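PDB 4IIW: Lmo1499 protein from Listeria monocytogenes, which probably acts as a lytic transglycosylase that cuts nascent peptidoglycan strands endolytically and so ends their elongation. Local coordinates for residues 111-123 / 293-305. Residues are numbered along the deposited sequence; the frame is centred on the assembly and turned at random.
Sequences LVIPEGYTLDQIA and PPGPISNSGDSSM
E115 to T118 and S298 to G301 run antiparallel as two loop stretches, with CA atoms 5.2 Å apart at E115 and S300 and 4.5 Å at T118 and S298. The backbones exchange two bonds: N299 N donates to Y117 O at 3.1 Å, and G116 N reaches N299 O in a weak bond of 3.3 Å. The side chain of N299 pushes into the bend between I113 and Y117. With CG set between its own backbone N and carbonyl carbon (chi1 58°), OD1 accepts from Y117 N at 3.0 Å, the donor lying 36° out of the amide plane. On the other branch ND2 gives a weak bond to P114 O and a further one to the carbonyl of L176, while I113 CG2 lies 3.8 Å from N299 ND2, the two side chains crossing nearly at right angles. S298 lays CB over the peptide that follows G116, and its OG donates a hydrogen bond forward to N299 O at 3.1 Å. T118 CG2 rests on I297 O; in a capping box at the start of helix 119-129, T118 OG1 takes a weak bond from Q121 N and T118 N donates to Q121 OE1. At the far end the extended E115 chain lies alongside G301, the N-cap residue of helix 302-309, with OE2 3.4 Å from G301 CA. K231 binds G116 O and E230 binds G301 N, so the contact borders helix 219-232. Both ends of the buried N299 amide are thus engaged by backbone groups, which fixes its flip and ties together two loops far apart in sequence, probably close to the active site: the I297 side chain is about 7 Å from that of E232, predicted to be important for catalysis.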
ATOM      1  N   LEU B 111     -25.595 -29.588 -21.064  1.00 54.96           N
ATOM      2  CA  LEU B 111     -26.193 -30.011 -19.796  1.00 53.36           C
ATOM      3  C   LEU B 111     -25.955 -31.502 -19.584  1.00 53.36           C
ATOM      4  O   LEU B 111     -26.607 -32.321 -20.226  1.00 54.99           O
ATOM      5  CB  LEU B 111     -27.678 -29.719 -19.811  1.00 50.51           C
ATOM      6  CG  LEU B 111     -28.473 -30.056 -18.563  1.00 51.02           C
ATOM      7  CD1 LEU B 111     -27.807 -29.534 -17.274  1.00 51.84           C
ATOM      8  CD2 LEU B 111     -29.885 -29.478 -18.734  1.00 49.52           C
ATOM      9  N   VAL B 112     -25.008 -31.853 -18.709  1.00 53.23           N
ATOM     10  CA  VAL B 112     -24.680 -33.248 -18.447  1.00 52.91           C
ATOM     11  C   VAL B 112     -25.354 -33.732 -17.162  1.00 52.65           C
ATOM     12  O   VAL B 112     -25.226 -33.107 -16.126  1.00 54.27           O
ATOM     13  CB  VAL B 112     -23.156 -33.452 -18.313  1.00 55.66           C
ATOM     14  CG1 VAL B 112     -22.828 -34.934 -18.165  1.00 52.62           C
ATOM     15  CG2 VAL B 112     -22.422 -32.848 -19.520  1.00 54.56           C
ATOM     16  N   ILE B 113     -26.080 -34.841 -17.242  1.00 51.51           N
ATOM     17  CA  ILE B 113     -26.754 -35.410 -16.071  1.00 50.74           C
ATOM     18  C   ILE B 113     -26.211 -36.825 -15.820  1.00 51.87           C
ATOM     19  O   ILE B 113     -26.517 -37.760 -16.562  1.00 50.89           O
ATOM     20  CB  ILE B 113     -28.292 -35.475 -16.259  1.00 48.70           C
ATOM     21  CG1 ILE B 113     -28.868 -34.077 -16.539  1.00 48.08           C
ATOM     22  CG2 ILE B 113     -28.935 -36.060 -15.032  1.00 42.82           C
ATOM     23  CD1 ILE B 113     -28.649 -33.070 -15.421  1.00 49.18           C
ATOM     24  N   PRO B 114     -25.394 -36.987 -14.786  1.00 52.23           N
ATOM     25  CA  PRO B 114     -24.846 -38.301 -14.516  1.00 53.61           C
ATOM     26  C   PRO B 114     -25.796 -39.257 -13.789  1.00 53.44           C
ATOM     27  O   PRO B 114     -26.848 -38.857 -13.283  1.00 51.73           O
ATOM     28  CB  PRO B 114     -23.638 -38.005 -13.604  1.00 56.22           C
ATOM     29  CG  PRO B 114     -23.545 -36.495 -13.464  1.00 55.56           C
ATOM     30  CD  PRO B 114     -24.910 -35.982 -13.832  1.00 55.35           C
ATOM     31  N   GLU B 115     -25.390 -40.518 -13.749  1.00 55.22           N
ATOM     32  CA  GLU B 115     -26.091 -41.568 -13.032  1.00 56.37           C
ATOM     33  C   GLU B 115     -25.996 -41.354 -11.517  1.00 57.09           C
ATOM     34  O   GLU B 115     -25.045 -40.753 -11.019  1.00 57.55           O
ATOM     35  CB  GLU B 115     -25.426 -42.896 -13.319  1.00 58.17           C
ATOM     36  CG  GLU B 115     -25.355 -43.266 -14.763  1.00 63.45           C
ATOM     37  CD  GLU B 115     -24.420 -44.436 -15.002  1.00 74.05           C
ATOM     38  OE1 GLU B 115     -23.873 -44.989 -14.013  1.00 78.78           O
ATOM     39  OE2 GLU B 115     -24.236 -44.803 -16.183  1.00 79.98           O
ATOM     40  N   GLY B 116     -26.968 -41.879 -10.783  1.00 57.06           N
ATOM     41  CA  GLY B 116     -26.961 -41.775  -9.324  1.00 58.66           C
ATOM     42  C   GLY B 116     -27.358 -40.417  -8.789  1.00 57.95           C
ATOM     43  O   GLY B 116     -27.173 -40.139  -7.606  1.00 59.41           O
ATOM     44  N   TYR B 117     -27.912 -39.586  -9.663  1.00 56.26           N
ATOM     45  CA  TYR B 117     -28.352 -38.258  -9.297  1.00 57.11           C
ATOM     46  C   TYR B 117     -29.829 -38.197  -8.944  1.00 55.94           C
ATOM     47  O   TYR B 117     -30.661 -38.852  -9.571  1.00 54.40           O
ATOM     48  CB  TYR B 117     -28.067 -37.261 -10.430  1.00 57.09           C
ATOM     49  CG  TYR B 117     -26.788 -36.489 -10.273  1.00 60.86           C
ATOM     50  CD1 TYR B 117     -25.627 -37.123  -9.859  1.00 66.37           C
ATOM     51  CD2 TYR B 117     -26.722 -35.128 -10.595  1.00 62.49           C
ATOM     52  CE1 TYR B 117     -24.432 -36.419  -9.713  1.00 70.77           C
ATOM     53  CE2 TYR B 117     -25.517 -34.407 -10.458  1.00 66.29           C
ATOM     54  CZ  TYR B 117     -24.379 -35.069 -10.013  1.00 69.96           C
ATOM     55  OH  TYR B 117     -23.175 -34.421  -9.855  1.00 74.47           O
ATOM     56  N   THR B 118     -30.128 -37.380  -7.937  1.00 56.73           N
ATOM     57  CA  THR B 118     -31.484 -37.125  -7.473  1.00 55.90           C
ATOM     58  C   THR B 118     -32.005 -35.897  -8.186  1.00 54.35           C
ATOM     59  O   THR B 118     -31.240 -35.166  -8.814  1.00 53.83           O
ATOM     60  CB  THR B 118     -31.475 -36.784  -5.998  1.00 58.95           C
ATOM     61  OG1 THR B 118     -30.795 -35.524  -5.800  1.00 60.38           O
ATOM     62  CG2 THR B 118     -30.766 -37.880  -5.207  1.00 59.29           C
ATOM     63  N   LEU B 119     -33.296 -35.630  -8.066  1.00 54.16           N
ATOM     64  CA  LEU B 119     -33.871 -34.441  -8.721  1.00 53.32           C
ATOM     65  C   LEU B 119     -33.217 -33.151  -8.194  1.00 54.20           C
ATOM     66  O   LEU B 119     -33.057 -32.191  -8.929  1.00 55.40           O
ATOM     67  CB  LEU B 119     -35.392 -34.361  -8.529  1.00 52.38           C
ATOM     68  CG  LEU B 119     -36.282 -35.505  -9.033  1.00 51.49           C
ATOM     69  CD1 LEU B 119     -37.746 -35.173  -8.712  1.00 49.85           C
ATOM     70  CD2 LEU B 119     -36.111 -35.772 -10.520  1.00 44.19           C
ATOM     71  N   ASP B 120     -32.818 -33.133  -6.929  1.00 56.38           N
ATOM     72  CA  ASP B 120     -32.206 -31.916  -6.370  1.00 58.48           C
ATOM     73  C   ASP B 120     -30.896 -31.583  -7.110  1.00 56.98           C
ATOM     74  O   ASP B 120     -30.646 -30.433  -7.468  1.00 55.44           O
ATOM     75  CB  ASP B 120     -31.937 -32.051  -4.864  1.00 59.81           C
ATOM     76  CG  ASP B 120     -32.012 -30.715  -4.144  1.00 64.88           C
ATOM     77  OD1 ASP B 120     -33.157 -30.254  -3.907  1.00 68.15           O
ATOM     78  OD2 ASP B 120     -30.952 -30.140  -3.788  1.00 66.93           O
ATOM     79  N   GLN B 121     -30.090 -32.615  -7.343  1.00 56.48           N
ATOM     80  CA  GLN B 121     -28.798 -32.471  -8.018  1.00 56.93           C
ATOM     81  C   GLN B 121     -28.980 -32.125  -9.493  1.00 54.62           C
ATOM     82  O   GLN B 121     -28.196 -31.358 -10.064  1.00 53.53           O
ATOM     83  CB  GLN B 121     -27.966 -33.750  -7.848  1.00 57.61           C
ATOM     84  CG  GLN B 121     -27.599 -34.047  -6.400  1.00 59.72           C
ATOM     85  CD  GLN B 121     -26.984 -35.429  -6.181  1.00 60.42           C
ATOM     86  OE1 GLN B 121     -27.444 -36.425  -6.721  1.00 57.80           O
ATOM     87  NE2 GLN B 121     -25.969 -35.486  -5.334  1.00 66.74           N
ATOM     88  N   ILE B 122     -30.023 -32.686 -10.104  1.00 52.95           N
ATOM     89  CA  ILE B 122     -30.332 -32.387 -11.490  1.00 50.43           C
ATOM     90  C   ILE B 122     -30.707 -30.919 -11.547  1.00 51.27           C
ATOM     91  O   ILE B 122     -30.344 -30.215 -12.485  1.00 51.52           O
ATOM     92  CB  ILE B 122     -31.471 -33.284 -12.036  1.00 49.23           C
ATOM     93  CG1 ILE B 122     -31.005 -34.747 -12.083  1.00 50.48           C
ATOM     94  CG2 ILE B 122     -31.905 -32.851 -13.462  1.00 43.16           C
ATOM     95  CD1 ILE B 122     -32.112 -35.758 -12.434  1.00 48.52           C
ATOM     96  N   ALA B 123     -31.408 -30.447 -10.523  1.00 52.16           N
ATOM     97  CA  ALA B 123     -31.825 -29.049 -10.487  1.00 54.02           C
ATOM     98  C   ALA B 123     -30.614 -28.102 -10.516  1.00 55.57           C
ATOM     99  O   ALA B 123     -30.671 -27.033 -11.134  1.00 54.81           O
ATOM    100  CB  ALA B 123     -32.696 -28.787  -9.277  1.00 55.23           C
ATOM    101  N   PRO B 293     -38.673 -49.202  -1.483  1.00 54.04           N
ATOM    102  CA  PRO B 293     -39.269 -47.925  -1.098  1.00 54.45           C
ATOM    103  C   PRO B 293     -40.392 -47.582  -2.094  1.00 54.31           C
ATOM    104  O   PRO B 293     -40.511 -48.240  -3.128  1.00 54.54           O
ATOM    105  CB  PRO B 293     -38.120 -46.929  -1.206  1.00 54.34           C
ATOM    106  CG  PRO B 293     -36.922 -47.692  -1.683  1.00 54.37           C
ATOM    107  CD  PRO B 293     -37.325 -49.073  -2.043  1.00 52.63           C
ATOM    108  N   PRO B 294     -41.196 -46.556  -1.797  1.00 54.07           N
ATOM    109  CA  PRO B 294     -42.330 -46.157  -2.645  1.00 54.52           C
ATOM    110  C   PRO B 294     -41.970 -45.735  -4.075  1.00 53.26           C
ATOM    111  O   PRO B 294     -42.843 -45.674  -4.936  1.00 53.93           O
ATOM    112  CB  PRO B 294     -42.942 -44.955  -1.895  1.00 56.14           C
ATOM    113  CG  PRO B 294     -42.341 -44.958  -0.553  1.00 57.33           C
ATOM    114  CD  PRO B 294     -41.007 -45.638  -0.666  1.00 56.00           C
ATOM    115  N   GLY B 295     -40.709 -45.393  -4.300  1.00 52.38           N
ATOM    116  CA  GLY B 295     -40.222 -45.002  -5.612  1.00 51.24           C
ATOM    117  C   GLY B 295     -38.700 -44.996  -5.613  1.00 51.43           C
ATOM    118  O   GLY B 295     -38.071 -45.286  -4.594  1.00 52.15           O
ATOM    119  N   PRO B 296     -38.096 -44.699  -6.765  1.00 51.14           N
ATOM    120  CA  PRO B 296     -36.649 -44.637  -6.896  1.00 51.48           C
ATOM    121  C   PRO B 296     -36.058 -43.536  -6.043  1.00 52.20           C
ATOM    122  O   PRO B 296     -36.776 -42.587  -5.689  1.00 53.66           O
ATOM    123  CB  PRO B 296     -36.452 -44.275  -8.377  1.00 51.25           C
ATOM    124  CG  PRO B 296     -37.692 -44.738  -9.040  1.00 48.96           C
ATOM    125  CD  PRO B 296     -38.774 -44.565  -8.065  1.00 51.14           C
ATOM    126  N   ILE B 297     -34.762 -43.653  -5.741  1.00 51.60           N
ATOM    127  CA  ILE B 297     -34.041 -42.635  -4.967  1.00 53.25           C
ATOM    128  C   ILE B 297     -33.015 -41.870  -5.826  1.00 54.66           C
ATOM    129  O   ILE B 297     -32.240 -41.053  -5.316  1.00 57.51           O
ATOM    130  CB  ILE B 297     -33.332 -43.239  -3.754  1.00 53.69           C
ATOM    131  CG1 ILE B 297     -32.274 -44.261  -4.192  1.00 54.49           C
ATOM    132  CG2 ILE B 297     -34.357 -43.864  -2.833  1.00 51.55           C
ATOM    133  CD1 ILE B 297     -31.328 -44.709  -3.046  1.00 56.16           C
ATOM    134  N   SER B 298     -33.012 -42.151  -7.127  1.00 53.12           N
ATOM    135  CA  SER B 298     -32.110 -41.495  -8.066  1.00 54.01           C
ATOM    136  C   SER B 298     -32.369 -42.075  -9.443  1.00 51.96           C
ATOM    137  O   SER B 298     -33.225 -42.936  -9.584  1.00 52.12           O
ATOM    138  CB  SER B 298     -30.648 -41.763  -7.696  1.00 54.68           C
ATOM    139  OG  SER B 298     -30.336 -43.121  -7.936  1.00 53.31           O
ATOM    140  N   ASN B 299     -31.637 -41.605 -10.452  1.00 51.86           N
ATOM    141  CA  ASN B 299     -31.725 -42.200 -11.786  1.00 50.80           C
ATOM    142  C   ASN B 299     -30.665 -43.311 -11.873  1.00 50.65           C
ATOM    143  O   ASN B 299     -29.874 -43.466 -10.954  1.00 50.18           O
ATOM    144  CB  ASN B 299     -31.600 -41.162 -12.905  1.00 52.17           C
ATOM    145  CG  ASN B 299     -30.323 -40.376 -12.843  1.00 53.83           C
ATOM    146  OD1 ASN B 299     -29.403 -40.694 -12.075  1.00 57.29           O
ATOM    147  ND2 ASN B 299     -30.249 -39.343 -13.661  1.00 50.28           N
ATOM    148  N   SER B 300     -30.657 -44.072 -12.962  1.00 51.40           N
ATOM    149  CA  SER B 300     -29.771 -45.228 -13.094  1.00 52.41           C
ATOM    150  C   SER B 300     -29.158 -45.375 -14.467  1.00 54.62           C
ATOM    151  O   SER B 300     -29.744 -44.962 -15.462  1.00 54.55           O
ATOM    152  CB  SER B 300     -30.572 -46.508 -12.828  1.00 51.73           C
ATOM    153  OG  SER B 300     -31.169 -46.510 -11.546  1.00 50.76           O
ATOM    154  N   GLY B 301     -27.973 -45.989 -14.500  1.00 58.09           N
ATOM    155  CA  GLY B 301     -27.245 -46.278 -15.745  1.00 60.83           C
ATOM    156  C   GLY B 301     -27.705 -47.626 -16.271  1.00 61.33           C
ATOM    157  O   GLY B 301     -28.381 -48.364 -15.568  1.00 57.60           O
ATOM    158  N   ASP B 302     -27.356 -47.957 -17.507  1.00 65.30           N
ATOM    159  CA  ASP B 302     -27.781 -49.233 -18.077  1.00 67.00           C
ATOM    160  C   ASP B 302     -27.298 -50.396 -17.246  1.00 67.52           C
ATOM    161  O   ASP B 302     -28.007 -51.397 -17.080  1.00 66.92           O
ATOM    162  CB  ASP B 302     -27.295 -49.376 -19.505  1.00 71.08           C
ATOM    163  CG  ASP B 302     -28.114 -48.563 -20.467  1.00 75.66           C
ATOM    164  OD1 ASP B 302     -29.333 -48.839 -20.581  1.00 78.16           O
ATOM    165  OD2 ASP B 302     -27.543 -47.664 -21.123  1.00 83.48           O
ATOM    166  N   SER B 303     -26.092 -50.263 -16.719  1.00 69.22           N
ATOM    167  CA  SER B 303     -25.525 -51.307 -15.901  1.00 70.39           C
ATOM    168  C   SER B 303     -26.516 -51.728 -14.799  1.00 66.07           C
ATOM    169  O   SER B 303     -26.854 -52.902 -14.661  1.00 65.12           O
ATOM    170  CB  SER B 303     -24.211 -50.834 -15.299  1.00 72.99           C
ATOM    171  OG  SER B 303     -23.606 -51.890 -14.585  1.00 77.38           O
ATOM    172  N   SER B 304     -26.990 -50.758 -14.032  1.00 63.34           N
ATOM    173  CA  SER B 304     -27.943 -51.037 -12.965  1.00 60.59           C
ATOM    174  C   SER B 304     -29.270 -51.555 -13.483  1.00 59.37           C
ATOM    175  O   SER B 304     -29.870 -52.445 -12.874  1.00 59.74           O
ATOM    176  CB  SER B 304     -28.170 -49.801 -12.113  1.00 58.32           C
ATOM    177  OG  SER B 304     -27.009 -49.533 -11.351  1.00 63.69           O
HETATM  178  N   MSE B 305     -29.743 -51.009 -14.594  1.00 59.36           N
HETATM  179  CA  MSE B 305     -30.999 -51.473 -15.155  1.00 58.82           C
HETATM  180  C   MSE B 305     -30.914 -52.954 -15.536  1.00 61.03           C
HETATM  181  O   MSE B 305     -31.827 -53.703 -15.216  1.00 59.81           O
HETATM  182  CB  MSE B 305     -31.441 -50.588 -16.312  1.00 59.35           C
HETATM  183  CG  MSE B 305     -31.965 -49.248 -15.835  1.00 57.34           C
HETATM  184 SE   MSE B 305     -32.445 -48.081 -17.286  0.99 63.55          SE
HETATM  185  CE  MSE B 305     -32.909 -46.495 -16.251  1.00 57.95           C
TER